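Local coordinates for protein exopolyphosphatase (PDB 3MDQ) that probably hydrolyses inorganic polyphosphate from the chain end to release orthophosphate, as a member of the Ppx/GppA phosphatase family in the actin-like ATPase clan, at residues S211-F214 with D215-E219; P242-N245 with R246-Q250; S254-R257 with E258-I262; G264-E267 with L268-D271. All coordinates share one frame; numbering follows the deposited sequence.

How the contacts relate
The four contacts follow one another in sequence, and each pairs residues a few positions apart. Contacts 1 and 4 approach a common anion site, their centres about 11 Å apart. T216 OG1 meets R269 NH1 at 2.8 Å, and R269 binds two sulfates; these may mark a pocket for the phosphates of the substrate. Contact 3, centred about 9 Å from contact 4, packs against it: R259 NE lies 2.8 Å from A270 O, and R256 NE forms a 2.8 Å salt bridge with D271 OD1. Contact 2 lies about 18 Å from contact 4 and 13 Å from contact 1 between centres, and touches contact 1 through L247 CD1 and L217 O at 3.6 Å.

Contact 1 (S211-F214 with D215-E219); sequences SGTF and DTLAE
The carboxylate of D215 overlaps the backbone carbonyl of S211, with CG 3.4 Å from S211 O. D215 CG sits beside its own backbone N (chi1 -67°), which folds the group back toward the start of the helix. There D215 OD1 accepts a 2.8 Å bond from a water that in turn accepts from S211 N at 2.8 Å, so the side chain closes a water bridge across the first turn. The main chain supports the same turn: D215 N donates to S211 O at 3.0 Å and T216 N to G212 O at 2.9 Å. This is the strand-to-helix junction of an actin-like fold, where strand 206-210 runs into helix 212-225 through S211 at the N-cap. In the conformer described here the S211 hydroxyl makes no capping bond and instead hydrogen-bonds D137, while a bound sulfate lies close to the D215 carboxylate. On the inner side, L217 CD1 meets the F214 ring obliquely, 4.4 Å from F214 CD1, and L217 CG presses on T213 O at 3.3 Å. Both side chains also pack on I280 of helix 267-286. T216 turns OG1 to the neighbouring R269, whose NH1 it binds.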
loop_
_atom_site.group_PDB
_atom_site.type_symbol
_atom_site.label_atom_id
_atom_site.label_comp_id
_atom_site.label_asym_id
_atom_site.label_seq_id
_atom_site.Cartn_x
_atom_site.Cartn_y
_atom_site.Cartn_z
ATOM N N SER A 211 1.607 -3.755 -1.696
ATOM C CA SER A 211 0.247 -3.324 -1.418
ATOM C C SER A 211 -0.695 -3.640 -2.554
ATOM O O SER A 211 -0.324 -4.403 -3.469
ATOM C CB SER A 211 0.227 -1.878 -0.954
ATOM O OG SER A 211 0.581 -1.846 0.410
ATOM N N GLY A 212 -1.920 -3.118 -2.524
ATOM C CA GLY A 212 -3.012 -3.723 -3.264
ATOM C C GLY A 212 -2.852 -3.742 -4.765
ATOM O O GLY A 212 -3.219 -4.737 -5.412
ATOM N N THR A 213 -2.372 -2.657 -5.345
ATOM C CA THR A 213 -2.183 -2.597 -6.793
ATOM C C THR A 213 -1.240 -3.708 -7.245
ATOM O O THR A 213 -1.525 -4.465 -8.171
ATOM C CB THR A 213 -1.666 -1.255 -7.272
ATOM O OG1 THR A 213 -2.668 -0.260 -7.011
ATOM C CG2 THR A 213 -1.371 -1.257 -8.763
ATOM N N PHE A 214 -0.100 -3.823 -6.582
ATOM C CA PHE A 214 0.851 -4.854 -6.952
ATOM C C PHE A 214 0.323 -6.270 -6.696
ATOM O O PHE A 214 0.567 -7.163 -7.497
ATOM C CB PHE A 214 2.182 -4.593 -6.245
ATOM C CG PHE A 214 3.001 -3.491 -6.866
ATOM C CD1 PHE A 214 3.729 -3.718 -8.024
ATOM C CD2 PHE A 214 3.089 -2.226 -6.263
ATOM C CE1 PHE A 214 4.476 -2.720 -8.590
ATOM C CE2 PHE A 214 3.858 -1.225 -6.809
ATOM C CZ PHE A 214 4.561 -1.452 -7.970
ATOM N N ASP A 215 -0.430 -6.476 -5.623
ATOM C CA ASP A 215 -1.032 -7.785 -5.351
ATOM C C ASP A 215 -1.982 -8.143 -6.477
ATOM O O ASP A 215 -1.983 -9.273 -6.971
ATOM C CB ASP A 215 -1.820 -7.804 -4.033
ATOM C CG ASP A 215 -0.958 -7.651 -2.805
ATOM O OD1 ASP A 215 0.253 -7.868 -2.867
ATOM O OD2 ASP A 215 -1.541 -7.331 -1.715
ATOM N N THR A 216 -2.780 -7.155 -6.919
ATOM C CA THR A 216 -3.712 -7.404 -8.030
ATOM C C THR A 216 -2.991 -7.733 -9.345
ATOM O O THR A 216 -3.417 -8.634 -10.097
ATOM C CB THR A 216 -4.727 -6.250 -8.185
ATOM O OG1 THR A 216 -5.641 -6.309 -7.079
ATOM C CG2 THR A 216 -5.537 -6.360 -9.492
ATOM N N LEU A 217 -1.880 -7.051 -9.636
ATOM C CA LEU A 217 -1.120 -7.343 -10.839
ATOM C C LEU A 217 -0.605 -8.784 -10.790
ATOM O O LEU A 217 -0.681 -9.510 -11.784
ATOM C CB LEU A 217 0.042 -6.370 -11.066
ATOM C CG LEU A 217 -0.381 -4.898 -11.265
ATOM C CD1 LEU A 217 0.865 -4.008 -11.311
ATOM C CD2 LEU A 217 -1.261 -4.795 -12.548
ATOM N N ALA A 218 -0.078 -9.185 -9.639
ATOM C CA ALA A 218 0.370 -10.546 -9.477
ATOM C C ALA A 218 -0.772 -11.539 -9.701
ATOM O O ALA A 218 -0.615 -12.526 -10.430
ATOM C CB ALA A 218 1.013 -10.750 -8.111
ATOM N N GLU A 219 -1.917 -11.291 -9.073
ATOM C CA GLU A 219 -3.039 -12.203 -9.191
ATOM C C GLU A 219 -3.534 -12.300 -10.635
ATOM O O GLU A 219 -3.836 -13.382 -11.100
ATOM C CB GLU A 219 -4.177 -11.811 -8.237
ATOM C CG GLU A 219 -3.859 -12.101 -6.766
ATOM C CD GLU A 219 -4.930 -11.600 -5.789
ATOM O OE1 GLU A 219 -5.850 -10.874 -6.197
ATOM O OE2 GLU A 219 -4.836 -11.937 -4.593
HETATM O O HOH W 1 1.672 -6.445 -0.892
#

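Contact 2 (P242-N245 with R246-Q250); sequences PDFN and RLRKQ
R246 and R248 both leave the helix with CG opposite the backbone N and then bend at chi3 (76° and 67°), which turns each guanidinium back beside a residue one turn earlier: D243 for R246, N245 for R248. In the first pair the two side chains run side by side, and D243 OD1 forms a salt bridge with R246 NH1 at 3.1 Å. The planes of carboxylate and guanidinium are steeply inclined, and the bridge runs through one oxygen and one nitrogen. The other ends are held from helix 212-225: D243 OD2 binds H225 and N221, and R246 NH2 binds N221.

In the second pair, R248 NE donates to N245 OD1 at 3.1 Å, almost straight at 175° and in the guanidinium plane. N245 was modelled in two conformers, so this bond describes one of them. R248 also uses its aliphatic part: CB lies over one face of the F244 ring, and CD comes within 4.1 Å of F244 CE2. Replacing R248 by an alanine would probably leave N245 OD1 without this donor and remove the CD contact with the F244 ring.

F244 and L247 belong to the buried side. The F244 ring packs on I277, I280 and L284 of helix 267-286, and L247 packs on L217 and M220 of helix 212-225. The two polar pairs, each spaced three residues apart, sit on different sides of the helix, D243 and R246 facing helix 212-225; with apolar F244 and L247 turned to neighbouring helices, helix 241-253 is an amphipathic helix packed at the edge of the domain.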
loop_
_atom_site.group_PDB
_atom_site.type_symbol
_atom_site.label_atom_id
_atom_site.label_comp_id
_atom_site.label_asym_id
_atom_site.label_seq_id
_atom_site.Cartn_x
_atom_site.Cartn_y
_atom_site.Cartn_z
ATOM N N PRO A 242 7.861 -8.109 -19.684
ATOM C CA PRO A 242 6.800 -8.402 -20.669
ATOM C C PRO A 242 5.422 -8.627 -20.066
ATOM O O PRO A 242 4.402 -8.181 -20.632
ATOM C CB PRO A 242 7.317 -9.636 -21.381
ATOM C CG PRO A 242 8.764 -9.487 -21.325
ATOM C CD PRO A 242 9.060 -8.931 -19.937
ATOM N N ASP A 243 5.357 -9.325 -18.925
ATOM C CA ASP A 243 4.094 -9.518 -18.263
ATOM C C ASP A 243 3.510 -8.188 -17.757
ATOM O O ASP A 243 2.315 -7.941 -17.909
ATOM C CB ASP A 243 4.201 -10.600 -17.186
ATOM C CG ASP A 243 4.124 -12.047 -17.782
ATOM O OD1 ASP A 243 3.779 -12.257 -18.977
ATOM O OD2 ASP A 243 4.317 -12.998 -17.071
ATOM N N PHE A 244 4.358 -7.335 -17.194
ATOM C CA PHE A 244 3.928 -6.003 -16.761
ATOM C C PHE A 244 3.400 -5.225 -17.949
ATOM O O PHE A 244 2.337 -4.573 -17.862
ATOM C CB PHE A 244 5.055 -5.183 -16.103
ATOM C CG PHE A 244 4.623 -3.796 -15.782
ATOM C CD1 PHE A 244 3.746 -3.565 -14.733
ATOM C CD2 PHE A 244 4.996 -2.746 -16.602
ATOM C CE1 PHE A 244 3.315 -2.280 -14.464
ATOM C CE2 PHE A 244 4.526 -1.455 -16.348
ATOM C CZ PHE A 244 3.695 -1.251 -15.291
ATOM N N ASN A 245 4.109 -5.260 -19.058
ATOM C CA ASN A 245 3.628 -4.477 -20.206
ATOM C C ASN A 245 2.318 -5.002 -20.806
ATOM O O ASN A 245 1.510 -4.216 -21.313
ATOM C CB ASN A 245 4.744 -4.312 -21.232
ATOM C CG ASN A 245 5.791 -3.286 -20.793
ATOM O OD1 ASN A 245 5.466 -2.157 -20.340
ATOM N ND2 ASN A 245 7.051 -3.658 -20.930
ATOM N N ARG A 246 2.065 -6.306 -20.731
ATOM C CA ARG A 246 0.765 -6.836 -21.125
ATOM C C ARG A 246 -0.334 -6.307 -20.215
ATOM O O ARG A 246 -1.395 -5.862 -20.701
ATOM C CB ARG A 246 0.745 -8.372 -21.101
ATOM C CG ARG A 246 -0.537 -9.000 -21.673
ATOM C CD ARG A 246 -0.712 -10.464 -21.255
ATOM N NE ARG A 246 -1.167 -10.597 -19.862
ATOM C CZ ARG A 246 -0.405 -10.944 -18.820
ATOM N NH1 ARG A 246 0.881 -11.251 -18.948
ATOM N NH2 ARG A 246 -0.957 -11.015 -17.622
ATOM N N LEU A 247 -0.071 -6.317 -18.912
ATOM C CA LEU A 247 -1.058 -5.835 -17.963
ATOM C C LEU A 247 -1.274 -4.351 -18.134
ATOM O O LEU A 247 -2.414 -3.885 -18.036
ATOM C CB LEU A 247 -0.588 -6.120 -16.534
ATOM C CG LEU A 247 -0.548 -7.597 -16.129
ATOM C CD1 LEU A 247 0.323 -7.850 -14.848
ATOM C CD2 LEU A 247 -2.014 -8.103 -15.987
ATOM N N ARG A 248 -0.213 -3.607 -18.381
ATOM C CA ARG A 248 -0.300 -2.164 -18.583
ATOM C C ARG A 248 -1.181 -1.856 -19.793
ATOM O O ARG A 248 -2.095 -1.021 -19.713
ATOM C CB ARG A 248 1.089 -1.561 -18.749
ATOM C CG ARG A 248 1.096 -0.081 -19.114
ATOM C CD ARG A 248 2.514 0.430 -19.391
ATOM N NE ARG A 248 3.112 -0.138 -20.586
ATOM C CZ ARG A 248 2.776 0.168 -21.840
ATOM N NH1 ARG A 248 1.834 1.062 -22.085
ATOM N NH2 ARG A 248 3.392 -0.428 -22.853
ATOM N N LYS A 249 -0.930 -2.545 -20.885
ATOM C CA LYS A 249 -1.687 -2.272 -22.113
ATOM C C LYS A 249 -3.168 -2.607 -21.870
ATOM O O LYS A 249 -4.077 -1.834 -22.253
ATOM C CB LYS A 249 -1.114 -3.052 -23.294
ATOM C CG LYS A 249 0.147 -2.480 -23.814
ATOM C CD LYS A 249 0.726 -3.434 -24.874
ATOM C CE LYS A 249 1.987 -2.904 -25.527
ATOM N NZ LYS A 249 2.709 -3.998 -26.259
ATOM N N GLN A 250 -3.416 -3.726 -21.200
ATOM C CA GLN A 250 -4.791 -4.170 -20.890
ATOM C C GLN A 250 -5.510 -3.126 -20.021
ATOM O O GLN A 250 -6.619 -2.695 -20.337
ATOM C CB GLN A 250 -4.783 -5.553 -20.208
ATOM C CG GLN A 250 -6.133 -5.968 -19.684
ATOM C CD GLN A 250 -6.112 -7.229 -18.856
ATOM O OE1 GLN A 250 -5.088 -7.910 -18.769
ATOM N NE2 GLN A 250 -7.245 -7.536 -18.225
#

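Contact 3 (S254-R257 with E258-I262); sequences STRR and ERLAI
Hydrogen bonds between T255 and E258 come first, because they form a capping box at the N-terminus of helix 256-260. T255 OG1 stands between its own backbone N and carbonyl carbon (chi1 69°), which points it at E258 N; that N-H donates over 3.2 Å. In return T255 N donates to E258 OE1 at 3.0 Å, meeting the oxygen from above the carboxylate plane. The N-H groups of the N-cap residue T255 and of E258 in the first turn thus find acceptors. Regular helical bonding follows, with R259 N to T255 O and L260 N to R256 O, both at 3.0 Å.

A second set of polar contacts centres on R259. NH1 donates to S254 OG at 3.0 Å with an angle of 167°, and the hydroxyl lies near the guanidinium plane, at its edge. One face of that guanidinium rests on the backbone of R256, whose CA stands 3.5 Å above it. Beyond the segment S254 OG also bonds L251 O, and R259 NE bonds A270 O, so the buried arginine joins helices 241-253 and 267-286.

Apolar contact is supplied by L260. Its CD1 sits over one face of the R256 guanidinium, 3.9 Å from R256 NH1. It also lies over a face of the R257 guanidinium, although R257 has two conformers and touches a crystal neighbour, so that contact is less certain.

T255 and E258 cap the N-terminus by reciprocal bonds, whereas the R256 charge is directed to the carboxylates of D271 and E267, where opposite charges probably offset one another.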
loop_
_atom_site.group_PDB
_atom_site.type_symbol
_atom_site.label_atom_id
_atom_site.label_comp_id
_atom_site.label_asym_id
_atom_site.label_seq_id
_atom_site.Cartn_x
_atom_site.Cartn_y
_atom_site.Cartn_z
ATOM N N SER A 254 -8.718 -0.368 -20.734
ATOM C CA SER A 254 -9.911 -0.772 -20.032
ATOM C C SER A 254 -10.798 0.383 -19.589
ATOM O O SER A 254 -10.333 1.490 -19.307
ATOM C CB SER A 254 -9.544 -1.652 -18.807
ATOM O OG SER A 254 -9.019 -0.841 -17.743
ATOM N N THR A 255 -12.095 0.085 -19.487
ATOM C CA THR A 255 -13.009 0.956 -18.791
ATOM C C THR A 255 -13.157 0.562 -17.326
ATOM O O THR A 255 -12.870 -0.560 -16.939
ATOM C CB THR A 255 -14.401 0.955 -19.451
ATOM O OG1 THR A 255 -14.986 -0.318 -19.228
ATOM C CG2 THR A 255 -14.320 1.234 -20.927
ATOM N N ARG A 256 -13.625 1.502 -16.518
ATOM C CA ARG A 256 -13.912 1.228 -15.119
ATOM C C ARG A 256 -14.836 0.005 -14.983
ATOM O O ARG A 256 -14.609 -0.885 -14.162
ATOM C CB ARG A 256 -14.559 2.445 -14.437
ATOM C CG ARG A 256 -14.935 2.189 -13.000
ATOM C CD ARG A 256 -15.588 3.428 -12.368
ATOM N NE ARG A 256 -16.157 3.079 -11.074
ATOM C CZ ARG A 256 -17.415 2.727 -10.859
ATOM N NH1 ARG A 256 -18.293 2.668 -11.860
ATOM N NH2 ARG A 256 -17.788 2.422 -9.627
ATOM N N ARG A 257 -15.898 -0.026 -15.781
ATOM C CA ARG A 257 -16.848 -1.132 -15.717
ATOM C C ARG A 257 -16.189 -2.472 -16.000
ATOM O O ARG A 257 -16.471 -3.459 -15.326
ATOM C CB ARG A 257 -17.996 -0.878 -16.695
ATOM C CG ARG A 257 -19.064 -1.934 -16.662
ATOM C CD ARG A 257 -19.679 -2.053 -15.300
ATOM N NE ARG A 257 -20.311 -0.824 -14.836
ATOM C CZ ARG A 257 -20.942 -0.740 -13.672
ATOM N NH1 ARG A 257 -21.003 -1.816 -12.897
ATOM N NH2 ARG A 257 -21.505 0.401 -13.289
ATOM N N GLU A 258 -15.296 -2.523 -16.982
ATOM C CA GLU A 258 -14.546 -3.760 -17.284
ATOM C C GLU A 258 -13.661 -4.162 -16.110
ATOM O O GLU A 258 -13.547 -5.337 -15.772
ATOM C CB GLU A 258 -13.685 -3.604 -18.513
ATOM C CG GLU A 258 -14.518 -3.533 -19.790
ATOM C CD GLU A 258 -13.752 -3.116 -21.022
ATOM O OE1 GLU A 258 -12.684 -2.455 -20.948
ATOM O OE2 GLU A 258 -14.292 -3.400 -22.114
ATOM N N ARG A 259 -13.020 -3.193 -15.476
ATOM C CA ARG A 259 -12.115 -3.511 -14.355
ATOM C C ARG A 259 -12.853 -4.060 -13.135
ATOM O O ARG A 259 -12.332 -4.934 -12.406
ATOM C CB ARG A 259 -11.283 -2.279 -14.017
ATOM C CG ARG A 259 -10.302 -1.909 -15.097
ATOM C CD ARG A 259 -9.292 -0.889 -14.591
ATOM N NE ARG A 259 -9.852 0.362 -14.066
ATOM C CZ ARG A 259 -10.238 1.393 -14.805
ATOM N NH1 ARG A 259 -10.212 1.341 -16.152
ATOM N NH2 ARG A 259 -10.651 2.491 -14.221
ATOM N N LEU A 260 -14.071 -3.585 -12.924
ATOM C CA LEU A 260 -14.874 -4.067 -11.799
ATOM C C LEU A 260 -15.096 -5.570 -11.918
ATOM O O LEU A 260 -15.375 -6.218 -10.915
ATOM C CB LEU A 260 -16.194 -3.310 -11.712
ATOM C CG LEU A 260 -16.112 -1.838 -11.310
ATOM C CD1 LEU A 260 -17.490 -1.153 -11.463
ATOM C CD2 LEU A 260 -15.591 -1.662 -9.874
ATOM N N ALA A 261 -14.970 -6.127 -13.120
ATOM C CA ALA A 261 -15.174 -7.570 -13.346
ATOM C C ALA A 261 -13.918 -8.428 -13.182
ATOM O O ALA A 261 -13.994 -9.661 -13.249
ATOM C CB ALA A 261 -15.749 -7.777 -14.733
ATOM N N ILE A 262 -12.765 -7.805 -12.935
ATOM C CA ILE A 262 -11.524 -8.541 -12.739
ATOM C C ILE A 262 -11.530 -9.151 -11.324
ATOM O O ILE A 262 -11.874 -8.483 -10.329
ATOM C CB ILE A 262 -10.312 -7.627 -12.935
ATOM C CG1 ILE A 262 -10.266 -7.137 -14.378
ATOM C CG2 ILE A 262 -8.993 -8.363 -12.588
ATOM C CD1 ILE A 262 -9.219 -6.055 -14.607
#

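Contact 4 (G264-E267 with L268-D271); sequences GMIE and LRAD. With SO4 (sulfate ion), chain E; SO4 (sulfate ion), chain F.
L268 CD2 rests 3.5 Å from E267 OE1 at the start of helix 267-286, where I266 holds the N-cap position and the loop from G264 leads into the first turn, whose R269 side chain binds sulfate. Next comes R269, whose chain bends at chi3 (-57°) and brings the guanidinium edge to two sulfates, both probably from the crystallisation liquor. NE donates to O3 of the chain E sulfate at 2.8 Å and NH2 to its O4 at 2.9 Å, a two-pronged grip. R269 NH2 also reaches O1 of the chain F sulfate at 3.0 Å. A weak bond to the same O1 comes from NH1. I266 CG1 lies 4.1 Å above the guanidinium, over its centre, and SE of selenomethionine M265 touches R269 CG. A leucine in place of R269 would probably leave both sulfates without these donors and I266 without the flat group it lies against. A270 follows, its N donating to I266 O at 2.9 Å and its CB packed 3.8 Å from M265 CG. At D271 the carboxylate is turned 83° against that of E267; eased, probably, by the shared partner R256, the two like-charged groups approach until D271 OD2 stands only 2.8 Å from E267 OE2.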
loop_
_atom_site.group_PDB
_atom_site.type_symbol
_atom_site.label_atom_id
_atom_site.label_comp_id
_atom_site.label_asym_id
_atom_site.label_seq_id
_atom_site.Cartn_x
_atom_site.Cartn_y
_atom_site.Cartn_z
ATOM N N GLY A 264 -10.730 -10.096 -7.781
ATOM C CA GLY A 264 -9.966 -9.439 -6.721
ATOM C C GLY A 264 -9.845 -7.936 -6.850
ATOM O O GLY A 264 -9.266 -7.271 -5.981
HETATM N N MSE A 265 -10.370 -7.381 -7.933
HETATM C CA MSE A 265 -10.247 -5.961 -8.100
HETATM C C MSE A 265 -11.428 -5.280 -7.412
HETATM O O MSE A 265 -12.500 -5.108 -7.993
HETATM C CB MSE A 265 -10.187 -5.609 -9.571
HETATM C CG MSE A 265 -9.965 -4.126 -9.818
HETATM SE SE MSE A 265 -8.235 -3.508 -9.859
HETATM C CE MSE A 265 -7.683 -4.289 -11.556
ATOM N N ILE A 266 -11.206 -4.852 -6.184
ATOM C CA ILE A 266 -12.241 -4.141 -5.433
ATOM C C ILE A 266 -12.528 -2.759 -6.058
ATOM O O ILE A 266 -11.676 -2.194 -6.745
ATOM C CB ILE A 266 -11.866 -4.028 -3.926
ATOM C CG1 ILE A 266 -10.596 -3.214 -3.697
ATOM C CG2 ILE A 266 -11.713 -5.460 -3.298
ATOM C CD1 ILE A 266 -10.203 -3.127 -2.190
ATOM N N GLU A 267 -13.730 -2.224 -5.819
ATOM C CA GLU A 267 -14.167 -0.970 -6.464
ATOM C C GLU A 267 -13.169 0.190 -6.361
ATOM O O GLU A 267 -12.842 0.838 -7.361
ATOM C CB GLU A 267 -15.513 -0.499 -5.918
ATOM C CG GLU A 267 -16.192 0.560 -6.841
ATOM C CD GLU A 267 -15.945 2.022 -6.461
ATOM O OE1 GLU A 267 -15.460 2.281 -5.339
ATOM O OE2 GLU A 267 -16.264 2.934 -7.286
ATOM N N LEU A 268 -12.648 0.469 -5.172
ATOM C CA LEU A 268 -11.764 1.623 -5.038
ATOM C C LEU A 268 -10.452 1.422 -5.786
ATOM O O LEU A 268 -9.884 2.363 -6.345
ATOM C CB LEU A 268 -11.495 1.944 -3.555
ATOM C CG LEU A 268 -12.720 2.509 -2.815
ATOM C CD1 LEU A 268 -12.436 2.509 -1.298
ATOM C CD2 LEU A 268 -13.109 3.917 -3.285
ATOM N N ARG A 269 -9.990 0.189 -5.831
ATOM C CA ARG A 269 -8.802 -0.122 -6.637
ATOM C C ARG A 269 -9.103 -0.050 -8.142
ATOM O O ARG A 269 -8.316 0.526 -8.885
ATOM C CB ARG A 269 -8.227 -1.451 -6.241
ATOM C CG ARG A 269 -6.792 -1.699 -6.805
ATOM C CD ARG A 269 -6.288 -3.040 -6.325
ATOM N NE ARG A 269 -6.324 -3.041 -4.878
ATOM C CZ ARG A 269 -6.512 -4.099 -4.106
ATOM N NH1 ARG A 269 -6.645 -5.335 -4.597
ATOM N NH2 ARG A 269 -6.545 -3.918 -2.801
ATOM N N ALA A 270 -10.233 -0.565 -8.589
ATOM C CA ALA A 270 -10.643 -0.381 -9.986
ATOM C C ALA A 270 -10.619 1.086 -10.384
ATOM O O ALA A 270 -10.196 1.422 -11.496
ATOM C CB ALA A 270 -12.032 -0.973 -10.232
ATOM N N ASP A 271 -11.047 1.958 -9.488
ATOM C CA ASP A 271 -11.071 3.375 -9.800
ATOM C C ASP A 271 -9.694 3.989 -10.040
ATOM O O ASP A 271 -9.559 4.857 -10.915
ATOM C CB ASP A 271 -11.742 4.169 -8.708
ATOM C CG ASP A 271 -13.213 3.857 -8.554
ATOM O OD1 ASP A 271 -13.825 3.334 -9.506
ATOM O OD2 ASP A 271 -13.729 4.148 -7.437
HETATM S S SO4 E . -6.172 -0.286 -2.368
HETATM O O1 SO4 E . -7.343 0.302 -3.097
HETATM O O2 SO4 E . -5.347 0.647 -1.645
HETATM O O3 SO4 E . -5.260 -0.872 -3.403
HETATM O O4 SO4 E . -6.573 -1.352 -1.434
HETATM S S SO4 F . -4.964 -6.824 -0.909
HETATM O O1 SO4 F . -6.292 -6.575 -1.482
HETATM O O2 SO4 F . -4.507 -5.605 -0.251
HETATM O O3 SO4 F . -4.061 -7.189 -1.995
HETATM O O4 SO4 F . -5.039 -7.911 0.074
#